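Local coordinates for activator of Hsp90 ATPase homologue 1/2-like C-terminal domain-containing protein (Staphylococcus saprophyticus subsp. saprophyticus, PDB 3Q6A), which is of unknown function but belongs to the AHA1 family, whose namesake stimulates the ATPase of the chaperone Hsp90, and has a Bet v 1-like fold, at residues E18-P23 with Q66-T71; V90-K95 with V113-C118; S34-R37 with G41-I44. All blocks are in the same frame, centred on the assembly; numbering follows the deposited sequence.

Contact 1: E18-P23 with Q66-T71; sequences EAFVDP and QLIAFT
Phe20 and Val21, on the last turn of helix 13-21, make a small buried hydrophobic contact with Ile68 of strand 67-72, where the short helix packs on the curved antiparallel sheet of a helix-grip (Bet v 1-like) fold. The CA atoms of Val21 and Ile68 are 8.8 Å apart, and one methyl fills the interval. That methyl is Ile68 CD1. With chi2 at 177° it lies anti to CA, so the CG1 branch runs straight out from the strand. It arrives between two consecutive helix residues, coming closest on the first to Phe20 CB and standing obliquely to the ring beyond. The Phe20 ring has other partners: it meets Phe29 edge to face and also meets the Phe81 ring, while the side chain touches Leu119 of helix 102-125, which ties the helix end to the interior. Trp38 touches both Val21 and Ile68. The contact thus illustrates how one extended isoleucine can link a helix to the sheet beneath it through a single methyl. Its CD1 lies 3.9 Å from Phe20 CB, and at the same 3.9 Å Ile68 CD1 meets Val21 CG1; the valine side chain slants across that of the isoleucine.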
ATOM      1  N   GLU D  18       6.121  -5.995 -18.306  1.00 21.79           N
ATOM      2  CA  GLU D  18       5.402  -5.279 -19.345  1.00 26.68           C
ATOM      3  C   GLU D  18       4.492  -4.190 -18.796  1.00 35.03           C
ATOM      4  O   GLU D  18       4.277  -3.171 -19.452  1.00 26.73           O
ATOM      5  CB  GLU D  18       4.567  -6.242 -20.190  1.00 33.65           C
ATOM      6  CG  GLU D  18       5.368  -7.105 -21.164  1.00 28.91           C
ATOM      7  CD  GLU D  18       6.130  -6.292 -22.215  1.00 33.02           C
ATOM      8  OE1 GLU D  18       5.501  -5.473 -22.921  1.00 38.02           O
ATOM      9  OE2 GLU D  18       7.355  -6.479 -22.329  1.00 37.25           O
ATOM     10  N   ALA D  19       3.942  -4.414 -17.603  1.00 25.19           N
ATOM     11  CA  ALA D  19       3.053  -3.445 -16.982  1.00 29.36           C
ATOM     12  C   ALA D  19       3.732  -2.087 -16.806  1.00 22.12           C
ATOM     13  O   ALA D  19       3.070  -1.047 -16.907  1.00 26.14           O
ATOM     14  CB  ALA D  19       2.558  -3.976 -15.619  1.00 24.27           C
ATOM     15  N   PHE D  20       5.036  -2.095 -16.553  1.00 23.30           N
ATOM     16  CA  PHE D  20       5.781  -0.846 -16.370  1.00 20.93           C
ATOM     17  C   PHE D  20       6.223  -0.209 -17.692  1.00 30.71           C
ATOM     18  O   PHE D  20       5.922   0.956 -17.956  1.00 27.59           O
ATOM     19  CB  PHE D  20       7.049  -1.059 -15.521  1.00 17.18           C
ATOM     20  CG  PHE D  20       6.797  -1.300 -14.038  1.00 26.50           C
ATOM     21  CD1 PHE D  20       6.524  -2.583 -13.547  1.00 20.04           C
ATOM     22  CD2 PHE D  20       6.886  -0.242 -13.128  1.00 19.79           C
ATOM     23  CE1 PHE D  20       6.345  -2.809 -12.168  1.00 25.90           C
ATOM     24  CE2 PHE D  20       6.713  -0.448 -11.748  1.00 23.42           C
ATOM     25  CZ  PHE D  20       6.442  -1.738 -11.266  1.00 20.15           C
ATOM     26  N   VAL D  21       6.932  -0.976 -18.523  1.00 32.47           N
ATOM     27  CA  VAL D  21       7.462  -0.447 -19.782  1.00 25.52           C
ATOM     28  C   VAL D  21       6.475  -0.146 -20.908  1.00 33.78           C
ATOM     29  O   VAL D  21       6.769   0.672 -21.782  1.00 42.66           O
ATOM     30  CB  VAL D  21       8.577  -1.367 -20.364  1.00 26.65           C
ATOM     31  CG1 VAL D  21       9.656  -1.628 -19.317  1.00 27.20           C
ATOM     32  CG2 VAL D  21       7.979  -2.680 -20.860  1.00 29.04           C
ATOM     33  N   ASP D  22       5.318  -0.796 -20.906  1.00 32.41           N
ATOM     34  CA  ASP D  22       4.333  -0.572 -21.960  1.00 30.43           C
ATOM     35  C   ASP D  22       3.514   0.692 -21.718  1.00 34.79           C
ATOM     36  O   ASP D  22       2.694   0.746 -20.803  1.00 30.78           O
ATOM     37  CB  ASP D  22       3.394  -1.767 -22.067  1.00 40.09           C
ATOM     38  CG  ASP D  22       2.503  -1.702 -23.293  1.00 38.11           C
ATOM     39  OD1 ASP D  22       1.978  -0.610 -23.609  1.00 40.71           O
ATOM     40  OD2 ASP D  22       2.317  -2.754 -23.933  1.00 40.92           O
ATOM     41  N   PRO D  23       3.710   1.723 -22.555  1.00 38.15           N
ATOM     42  CA  PRO D  23       2.987   2.991 -22.425  1.00 38.65           C
ATOM     43  C   PRO D  23       1.485   2.843 -22.203  1.00 34.78           C
ATOM     44  O   PRO D  23       0.860   3.699 -21.582  1.00 38.78           O
ATOM     45  CB  PRO D  23       3.301   3.698 -23.742  1.00 37.96           C
ATOM     46  CG  PRO D  23       4.684   3.216 -24.039  1.00 42.27           C
ATOM     47  CD  PRO D  23       4.554   1.736 -23.764  1.00 40.94           C
ATOM     48  N   GLN D  66      13.370  -8.398 -15.959  1.00 28.82           N
ATOM     49  CA  GLN D  66      14.156  -8.590 -14.757  1.00 25.87           C
ATOM     50  C   GLN D  66      14.648  -7.329 -14.049  1.00 32.19           C
ATOM     51  O   GLN D  66      14.840  -7.323 -12.829  1.00 24.39           O
ATOM     52  CB  GLN D  66      15.345  -9.486 -15.080  1.00 37.23           C
ATOM     53  CG  GLN D  66      16.289  -9.706 -13.923  1.00 38.78           C
ATOM     54  CD  GLN D  66      17.260 -10.835 -14.194  1.00 52.60           C
ATOM     55  OE1 GLN D  66      16.866 -12.001 -14.276  1.00 50.26           O
ATOM     56  NE2 GLN D  66      18.536 -10.496 -14.343  1.00 44.54           N
ATOM     57  N   LEU D  67      14.873  -6.261 -14.802  1.00 30.87           N
ATOM     58  CA  LEU D  67      15.354  -5.053 -14.162  1.00 32.48           C
ATOM     59  C   LEU D  67      15.170  -3.789 -14.968  1.00 30.69           C
ATOM     60  O   LEU D  67      15.297  -3.779 -16.195  1.00 27.13           O
ATOM     61  CB  LEU D  67      16.828  -5.226 -13.785  1.00 29.18           C
ATOM     62  CG  LEU D  67      17.586  -4.029 -13.211  1.00 37.67           C
ATOM     63  CD1 LEU D  67      18.779  -4.530 -12.423  1.00 23.73           C
ATOM     64  CD2 LEU D  67      18.038  -3.108 -14.336  1.00 41.49           C
ATOM     65  N   ILE D  68      14.850  -2.719 -14.243  1.00 27.28           N
ATOM     66  CA  ILE D  68      14.654  -1.393 -14.818  1.00 29.77           C
ATOM     67  C   ILE D  68      15.384  -0.477 -13.854  1.00 26.18           C
ATOM     68  O   ILE D  68      15.079  -0.475 -12.669  1.00 24.64           O
ATOM     69  CB  ILE D  68      13.176  -0.977 -14.821  1.00 30.91           C
ATOM     70  CG1 ILE D  68      12.346  -1.970 -15.628  1.00 27.06           C
ATOM     71  CG2 ILE D  68      13.037   0.442 -15.384  1.00 30.58           C
ATOM     72  CD1 ILE D  68      10.852  -1.668 -15.610  1.00 26.91           C
ATOM     73  N   ALA D  69      16.358   0.287 -14.342  1.00 26.84           N
ATOM     74  CA  ALA D  69      17.094   1.168 -13.452  1.00 27.19           C
ATOM     75  C   ALA D  69      17.086   2.591 -13.970  1.00 30.28           C
ATOM     76  O   ALA D  69      17.065   2.831 -15.183  1.00 27.91           O
ATOM     77  CB  ALA D  69      18.519   0.675 -13.283  1.00 28.98           C
ATOM     78  N   PHE D  70      17.088   3.533 -13.035  1.00 28.74           N
ATOM     79  CA  PHE D  70      17.077   4.948 -13.367  1.00 28.97           C
ATOM     80  C   PHE D  70      17.263   5.753 -12.091  1.00 24.05           C
ATOM     81  O   PHE D  70      17.460   5.190 -11.017  1.00 27.90           O
ATOM     82  CB  PHE D  70      15.764   5.314 -14.066  1.00 20.69           C
ATOM     83  CG  PHE D  70      14.537   5.147 -13.202  1.00 35.26           C
ATOM     84  CD1 PHE D  70      14.052   6.208 -12.435  1.00 28.04           C
ATOM     85  CD2 PHE D  70      13.876   3.923 -13.149  1.00 27.33           C
ATOM     86  CE1 PHE D  70      12.920   6.046 -11.628  1.00 29.68           C
ATOM     87  CE2 PHE D  70      12.752   3.748 -12.348  1.00 35.28           C
ATOM     88  CZ  PHE D  70      12.272   4.817 -11.585  1.00 29.84           C
ATOM     89  N   THR D  71      17.222   7.077 -12.210  1.00 32.50           N
ATOM     90  CA  THR D  71      17.401   7.942 -11.053  1.00 26.03           C
ATOM     91  C   THR D  71      16.336   9.035 -11.002  1.00 21.79           C
ATOM     92  O   THR D  71      15.765   9.433 -12.022  1.00 27.31           O
ATOM     93  CB  THR D  71      18.804   8.644 -11.071  1.00 34.15           C
ATOM     94  OG1 THR D  71      19.838   7.667 -11.253  1.00 34.38           O
ATOM     95  CG2 THR D  71      19.073   9.362  -9.744  1.00 29.81           C
TER

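Contact 2: V90-K95 with V113-C118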
ATOM      1  N   VAL D  90       8.131  -8.376  -6.950  1.00 20.13           N
ATOM      2  CA  VAL D  90       8.710  -7.136  -7.451  1.00 23.59           C
ATOM      3  C   VAL D  90       9.452  -6.494  -6.285  1.00 28.48           C
ATOM      4  O   VAL D  90       8.936  -6.421  -5.167  1.00 23.35           O
ATOM      5  CB  VAL D  90       7.626  -6.151  -7.943  1.00 25.15           C
ATOM      6  CG1 VAL D  90       8.294  -4.887  -8.524  1.00 27.42           C
ATOM      7  CG2 VAL D  90       6.736  -6.817  -8.970  1.00 29.69           C
ATOM      8  N   THR D  91      10.671  -6.038  -6.529  1.00 22.54           N
ATOM      9  CA  THR D  91      11.433  -5.412  -5.479  1.00 23.85           C
ATOM     10  C   THR D  91      11.824  -4.023  -5.924  1.00 29.74           C
ATOM     11  O   THR D  91      12.588  -3.879  -6.876  1.00 24.63           O
ATOM     12  CB  THR D  91      12.712  -6.197  -5.166  1.00 27.39           C
ATOM     13  OG1 THR D  91      12.371  -7.547  -4.831  1.00 25.88           O
ATOM     14  CG2 THR D  91      13.444  -5.571  -3.989  1.00 24.81           C
ATOM     15  N   THR D  92      11.286  -3.003  -5.259  1.00 25.89           N
ATOM     16  CA  THR D  92      11.647  -1.629  -5.601  1.00 22.19           C
ATOM     17  C   THR D  92      12.711  -1.181  -4.603  1.00 17.87           C
ATOM     18  O   THR D  92      12.637  -1.483  -3.413  1.00 19.05           O
ATOM     19  CB  THR D  92      10.430  -0.654  -5.538  1.00 20.31           C
ATOM     20  OG1 THR D  92       9.802  -0.747  -4.255  1.00 24.91           O
ATOM     21  CG2 THR D  92       9.417  -0.971  -6.628  1.00 17.90           C
ATOM     22  N   THR D  93      13.723  -0.479  -5.104  1.00 24.23           N
ATOM     23  CA  THR D  93      14.786   0.024  -4.255  1.00 22.57           C
ATOM     24  C   THR D  93      15.088   1.474  -4.621  1.00 26.94           C
ATOM     25  O   THR D  93      15.388   1.785  -5.778  1.00 25.32           O
ATOM     26  CB  THR D  93      16.084  -0.792  -4.413  1.00 29.99           C
ATOM     27  OG1 THR D  93      15.866  -2.141  -3.980  1.00 33.01           O
ATOM     28  CG2 THR D  93      17.188  -0.181  -3.570  1.00 26.70           C
ATOM     29  N   GLU D  94      14.963   2.362  -3.642  1.00 21.18           N
ATOM     30  CA  GLU D  94      15.271   3.781  -3.861  1.00 26.67           C
ATOM     31  C   GLU D  94      16.383   4.048  -2.860  1.00 22.59           C
ATOM     32  O   GLU D  94      16.172   4.045  -1.648  1.00 30.67           O
ATOM     33  CB  GLU D  94      14.047   4.669  -3.603  1.00 23.82           C
ATOM     34  CG  GLU D  94      14.385   6.155  -3.689  1.00 29.68           C
ATOM     35  CD  GLU D  94      13.168   7.064  -3.652  1.00 26.37           C
ATOM     36  OE1 GLU D  94      12.140   6.693  -3.052  1.00 22.62           O
ATOM     37  OE2 GLU D  94      13.256   8.172  -4.218  1.00 36.21           O
ATOM     38  N   LYS D  95      17.579   4.270  -3.390  1.00 22.57           N
ATOM     39  CA  LYS D  95      18.767   4.423  -2.579  1.00 21.14           C
ATOM     40  C   LYS D  95      19.180   5.800  -2.119  1.00 25.81           C
ATOM     41  O   LYS D  95      18.774   6.817  -2.683  1.00 23.17           O
ATOM     42  CB  LYS D  95      19.955   3.810  -3.325  1.00 21.40           C
ATOM     43  CG  LYS D  95      19.678   2.427  -3.869  1.00 29.64           C
ATOM     44  CD  LYS D  95      20.839   1.924  -4.706  1.00 32.32           C
ATOM     45  CE  LYS D  95      20.592   0.494  -5.159  1.00 32.52           C
ATOM     46  NZ  LYS D  95      21.768  -0.034  -5.898  1.00 47.14           N
ATOM     47  N   VAL D 113       4.918   1.466  -1.435  1.00 13.04           N
ATOM     48  CA  VAL D 113       3.962   0.428  -1.049  1.00 11.48           C
ATOM     49  C   VAL D 113       2.643   0.619  -1.769  1.00 12.51           C
ATOM     50  O   VAL D 113       2.062  -0.332  -2.258  1.00 16.59           O
ATOM     51  CB  VAL D 113       3.694   0.432   0.463  1.00 14.44           C
ATOM     52  CG1 VAL D 113       2.661  -0.646   0.807  1.00 13.05           C
ATOM     53  CG2 VAL D 113       5.008   0.175   1.216  1.00 14.59           C
ATOM     54  N   TYR D 114       2.161   1.856  -1.818  1.00 13.75           N
ATOM     55  CA  TYR D 114       0.904   2.117  -2.508  1.00 19.22           C
ATOM     56  C   TYR D 114       0.999   1.762  -4.008  1.00 13.09           C
ATOM     57  O   TYR D 114       0.135   1.078  -4.544  1.00 18.20           O
ATOM     58  CB  TYR D 114       0.515   3.589  -2.353  1.00 14.74           C
ATOM     59  CG  TYR D 114      -0.838   3.893  -2.932  1.00 12.58           C
ATOM     60  CD1 TYR D 114      -1.977   3.235  -2.471  1.00 11.52           C
ATOM     61  CD2 TYR D 114      -0.984   4.816  -3.968  1.00 19.14           C
ATOM     62  CE1 TYR D 114      -3.240   3.488  -3.036  1.00 24.04           C
ATOM     63  CE2 TYR D 114      -2.244   5.076  -4.537  1.00 17.83           C
ATOM     64  CZ  TYR D 114      -3.360   4.409  -4.066  1.00 20.07           C
ATOM     65  OH  TYR D 114      -4.601   4.680  -4.610  1.00 25.33           O
HETATM   66  N   MSE D 115       2.038   2.241  -4.691  1.00 14.05           N
HETATM   67  CA  MSE D 115       2.158   1.934  -6.119  1.00 15.67           C
HETATM   68  C   MSE D 115       2.157   0.423  -6.381  1.00 14.53           C
HETATM   69  O   MSE D 115       1.495  -0.049  -7.308  1.00 19.30           O
HETATM   70  CB  MSE D 115       3.436   2.558  -6.714  1.00 18.84           C
HETATM   71  CG  MSE D 115       3.652   2.307  -8.247  1.00 17.01           C
HETATM   72 SE   MSE D 115       4.437   0.707  -8.707  1.00  9.94          SE
HETATM   73  CE  MSE D 115       6.082   1.059  -8.267  1.00 19.02           C
ATOM     74  N   LEU D 116       2.880  -0.325  -5.560  1.00 16.36           N
ATOM     75  CA  LEU D 116       2.979  -1.779  -5.733  1.00 16.01           C
ATOM     76  C   LEU D 116       1.640  -2.443  -5.423  1.00 19.13           C
ATOM     77  O   LEU D 116       1.314  -3.494  -5.987  1.00 15.69           O
ATOM     78  CB  LEU D 116       4.120  -2.343  -4.850  1.00 12.94           C
ATOM     79  CG  LEU D 116       5.535  -1.954  -5.326  1.00 16.16           C
ATOM     80  CD1 LEU D 116       6.599  -2.358  -4.309  1.00 16.21           C
ATOM     81  CD2 LEU D 116       5.796  -2.629  -6.681  1.00 16.67           C
ATOM     82  N   SER D 117       0.851  -1.835  -4.531  1.00 20.05           N
ATOM     83  CA  SER D 117      -0.473  -2.377  -4.207  1.00 16.52           C
ATOM     84  C   SER D 117      -1.390  -2.135  -5.386  1.00 21.19           C
ATOM     85  O   SER D 117      -2.187  -2.991  -5.744  1.00 19.40           O
ATOM     86  CB  SER D 117      -1.062  -1.699  -2.955  1.00 12.80           C
ATOM     87  OG  SER D 117      -0.255  -1.998  -1.836  1.00 15.21           O
ATOM     88  N   CYS D 118      -1.286  -0.954  -5.985  1.00 15.86           N
ATOM     89  CA  CYS D 118      -2.087  -0.632  -7.161  1.00 18.12           C
ATOM     90  C   CYS D 118      -1.663  -1.583  -8.285  1.00 18.04           C
ATOM     91  O   CYS D 118      -2.492  -2.055  -9.057  1.00 19.75           O
ATOM     92  CB  CYS D 118      -1.831   0.804  -7.600  1.00 21.00           C
ATOM     93  SG  CYS D 118      -2.461   2.042  -6.450  1.00 20.82           S
TER
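Leu116 of the long C-terminal helix 102-125 meets Val90 and Thr92 of strand 87-94 in the packing that defines a helix-grip fold, a long helix laid against a curved antiparallel sheet. The local axes pass 10.3 Å apart and run nearly antiparallel, at 156°. Both strand residues direct their side chains to the helix, and Leu116 CD2 is shared by the two, while CD1 goes to Thr92. Leu116 CD2 lies 3.8 Å from Val90 CG1 and also touches the Thr92 methyl. Leu116 CD1 meets Thr92 tip to tip, 3.6 Å from OG1 and 3.9 Å from CG2 of that threonine. Thr92 therefore offers both of its branches, and its hydroxyl, although set against a methyl, makes a weak hydrogen bond to the backbone O of Thr5. Met115, present as selenomethionine, adds a looser touch, its CE 4.2 Å from Thr92 CG2.

Within the helix, Ser117 folds its hydroxyl back on the preceding turn (chi1 -64°), giving a 2.9 Å hydrogen bond from Ser117 OG to Val113 O. The hydroxyl approaches from above the carbonyl plane, while Ser117 N binds the same oxygen from the opposite face, so two donors grip it.

Val113 and Ser117 pack against their own counterparts in the second subunit, placing the helix between dimer partner and sheet. Strand 87-94 in turn lies between strands 3-9 and 75-84, with Leu119 continuing the packing on Val90 one turn further along the helix.

Contact 3: S34-R37 with G41-I44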
ATOM      1  N   SER D  34       2.927   7.366 -20.655  1.00 45.47           N
ATOM      2  CA  SER D  34       4.362   7.373 -20.915  1.00 45.16           C
ATOM      3  C   SER D  34       4.555   7.806 -22.363  1.00 45.73           C
ATOM      4  O   SER D  34       3.672   7.595 -23.196  1.00 46.89           O
ATOM      5  CB  SER D  34       4.946   5.979 -20.710  1.00 40.01           C
ATOM      6  OG  SER D  34       4.693   5.531 -19.391  1.00 39.73           O
ATOM      7  N   SER D  35       5.700   8.411 -22.661  1.00 41.05           N
ATOM      8  CA  SER D  35       5.969   8.875 -24.016  1.00 46.00           C
ATOM      9  C   SER D  35       6.222   7.692 -24.949  1.00 41.75           C
ATOM     10  O   SER D  35       5.734   7.664 -26.077  1.00 50.78           O
ATOM     11  CB  SER D  35       7.168   9.830 -24.016  1.00 35.66           C
ATOM     12  OG  SER D  35       8.330   9.208 -23.492  1.00 44.52           O
ATOM     13  N   GLU D  36       6.981   6.712 -24.467  1.00 50.21           N
ATOM     14  CA  GLU D  36       7.286   5.524 -25.255  1.00 48.95           C
ATOM     15  C   GLU D  36       7.732   4.391 -24.335  1.00 49.65           C
ATOM     16  O   GLU D  36       7.941   4.602 -23.137  1.00 47.44           O
ATOM     17  CB  GLU D  36       8.387   5.827 -26.278  1.00 49.15           C
ATOM     18  CG  GLU D  36       9.704   6.286 -25.672  1.00 54.88           C
ATOM     19  CD  GLU D  36      10.814   6.443 -26.701  1.00 55.94           C
ATOM     20  OE1 GLU D  36      11.155   5.449 -27.380  1.00 62.48           O
ATOM     21  OE2 GLU D  36      11.353   7.563 -26.832  1.00 60.41           O
ATOM     22  N   ARG D  37       7.878   3.194 -24.900  1.00 37.54           N
ATOM     23  CA  ARG D  37       8.292   2.026 -24.137  1.00 42.90           C
ATOM     24  C   ARG D  37       9.628   2.277 -23.449  1.00 44.14           C
ATOM     25  O   ARG D  37      10.522   2.921 -23.999  1.00 46.40           O
ATOM     26  CB  ARG D  37       8.398   0.801 -25.055  1.00 41.79           C
ATOM     27  CG  ARG D  37       8.843  -0.474 -24.349  1.00 45.23           C
ATOM     28  CD  ARG D  37       9.132  -1.605 -25.337  1.00 38.61           C
ATOM     29  NE  ARG D  37       9.668  -2.792 -24.669  1.00 43.64           N
ATOM     30  CZ  ARG D  37       8.932  -3.782 -24.164  1.00 40.06           C
ATOM     31  NH1 ARG D  37       7.608  -3.752 -24.251  1.00 34.77           N
ATOM     32  NH2 ARG D  37       9.524  -4.795 -23.551  1.00 39.17           N
ATOM     33  N   GLY D  41      18.529   3.553 -22.153  1.00 48.75           N
ATOM     34  CA  GLY D  41      19.140   4.679 -22.841  1.00 46.06           C
ATOM     35  C   GLY D  41      18.167   5.655 -23.483  1.00 43.12           C
ATOM     36  O   GLY D  41      18.572   6.527 -24.250  1.00 49.98           O
ATOM     37  N   LYS D  42      16.882   5.516 -23.183  1.00 39.28           N
ATOM     38  CA  LYS D  42      15.876   6.417 -23.739  1.00 33.68           C
ATOM     39  C   LYS D  42      15.336   7.331 -22.640  1.00 43.22           C
ATOM     40  O   LYS D  42      15.161   6.898 -21.503  1.00 43.71           O
ATOM     41  CB  LYS D  42      14.728   5.619 -24.354  1.00 42.54           C
ATOM     42  CG  LYS D  42      15.141   4.771 -25.548  1.00 44.69           C
ATOM     43  CD  LYS D  42      15.528   5.649 -26.722  1.00 49.39           C
ATOM     44  CE  LYS D  42      15.993   4.819 -27.905  1.00 48.18           C
ATOM     45  NZ  LYS D  42      17.275   4.129 -27.606  1.00 41.06           N
ATOM     46  N   THR D  43      15.088   8.595 -22.975  1.00 38.28           N
ATOM     47  CA  THR D  43      14.563   9.544 -21.996  1.00 40.19           C
ATOM     48  C   THR D  43      13.046   9.575 -22.172  1.00 31.26           C
ATOM     49  O   THR D  43      12.539   9.952 -23.225  1.00 46.08           O
ATOM     50  CB  THR D  43      15.183  10.956 -22.192  1.00 35.41           C
ATOM     51  OG1 THR D  43      14.853  11.783 -21.070  1.00 45.43           O
ATOM     52  CG2 THR D  43      14.662  11.604 -23.469  1.00 40.21           C
ATOM     53  N   ILE D  44      12.322   9.150 -21.138  1.00 37.07           N
ATOM     54  CA  ILE D  44      10.862   9.070 -21.188  1.00 30.09           C
ATOM     55  C   ILE D  44      10.104  10.203 -20.512  1.00 37.47           C
ATOM     56  O   ILE D  44      10.493  10.678 -19.452  1.00 34.72           O
ATOM     57  CB  ILE D  44      10.353   7.749 -20.532  1.00 34.49           C
ATOM     58  CG1 ILE D  44      11.078   6.541 -21.136  1.00 39.86           C
ATOM     59  CG2 ILE D  44       8.858   7.623 -20.718  1.00 33.22           C
ATOM     60  CD1 ILE D  44      10.784   6.299 -22.593  1.00 43.10           C
TER
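Ile44, the buried residue of this surface contact, meets Ser35 and Glu36 across the connection that joins strand 33-34 to its antiparallel neighbour 43-48. The apolar part of the contact is made by the longer branch of the isoleucine. Its bend (chi2 -66°) turns CD1 toward the 34-37 loop, where Ile44 CD1 sits 3.3 Å from Glu36 CG, a tight approach. The glutamate crosses the isoleucine obliquely; it is the CG methylene that meets Ile44, and the carboxylate lies farther out.

Polar atoms border both methyls. Ile44 CG2, anti to the backbone N, lies against the serine, with Ser35 OG only 3.2 Å from it. Ile44 CD1 is 3.4 Å from Glu36 O and 3.7 Å from Arg37 O. Ser35 OG accepts a hydrogen bond from the backbone N of Thr45, which helps explain its closeness to Ile44.

Charge contributes little directly between the segments. Glu36 OE1 remains 6.3 Å from Lys42 NZ, a separation at which opposite charges may attract but do not pair, and Arg37 is directed to Glu18.

The chemistry therefore implies a loop fitted tightly against one isoleucine, with the Ser35-Thr45 hydrogen bond tying it to strand 43-48. Glu36 and Lys42 add at most a weak long-range attraction, while the paired charge of the loop, Arg37, is spent on helix 13-21.

Contacts 1 and 2 join the two helices to one antiparallel sheet, and their centres lie about 12 Å apart. They meet directly where Phe20 CE2 packs 3.8 Å from Met115 CE, so the interior is continuous between short and long helix. Contact 3 sits about 10 Å from contact 1, centre to centre, at the surface. There the link is partly electrostatic: Glu18 OE2 and Arg37 NH2 form a 3.0 Å salt bridge, while Pro23 packs against the backbone of Glu36 and Arg37. Contacts 2 and 3 do not touch, their nearest atoms being about 12 Å apart. Contact 1 therefore stands as the intermediary between dimer-facing helix and outer loop.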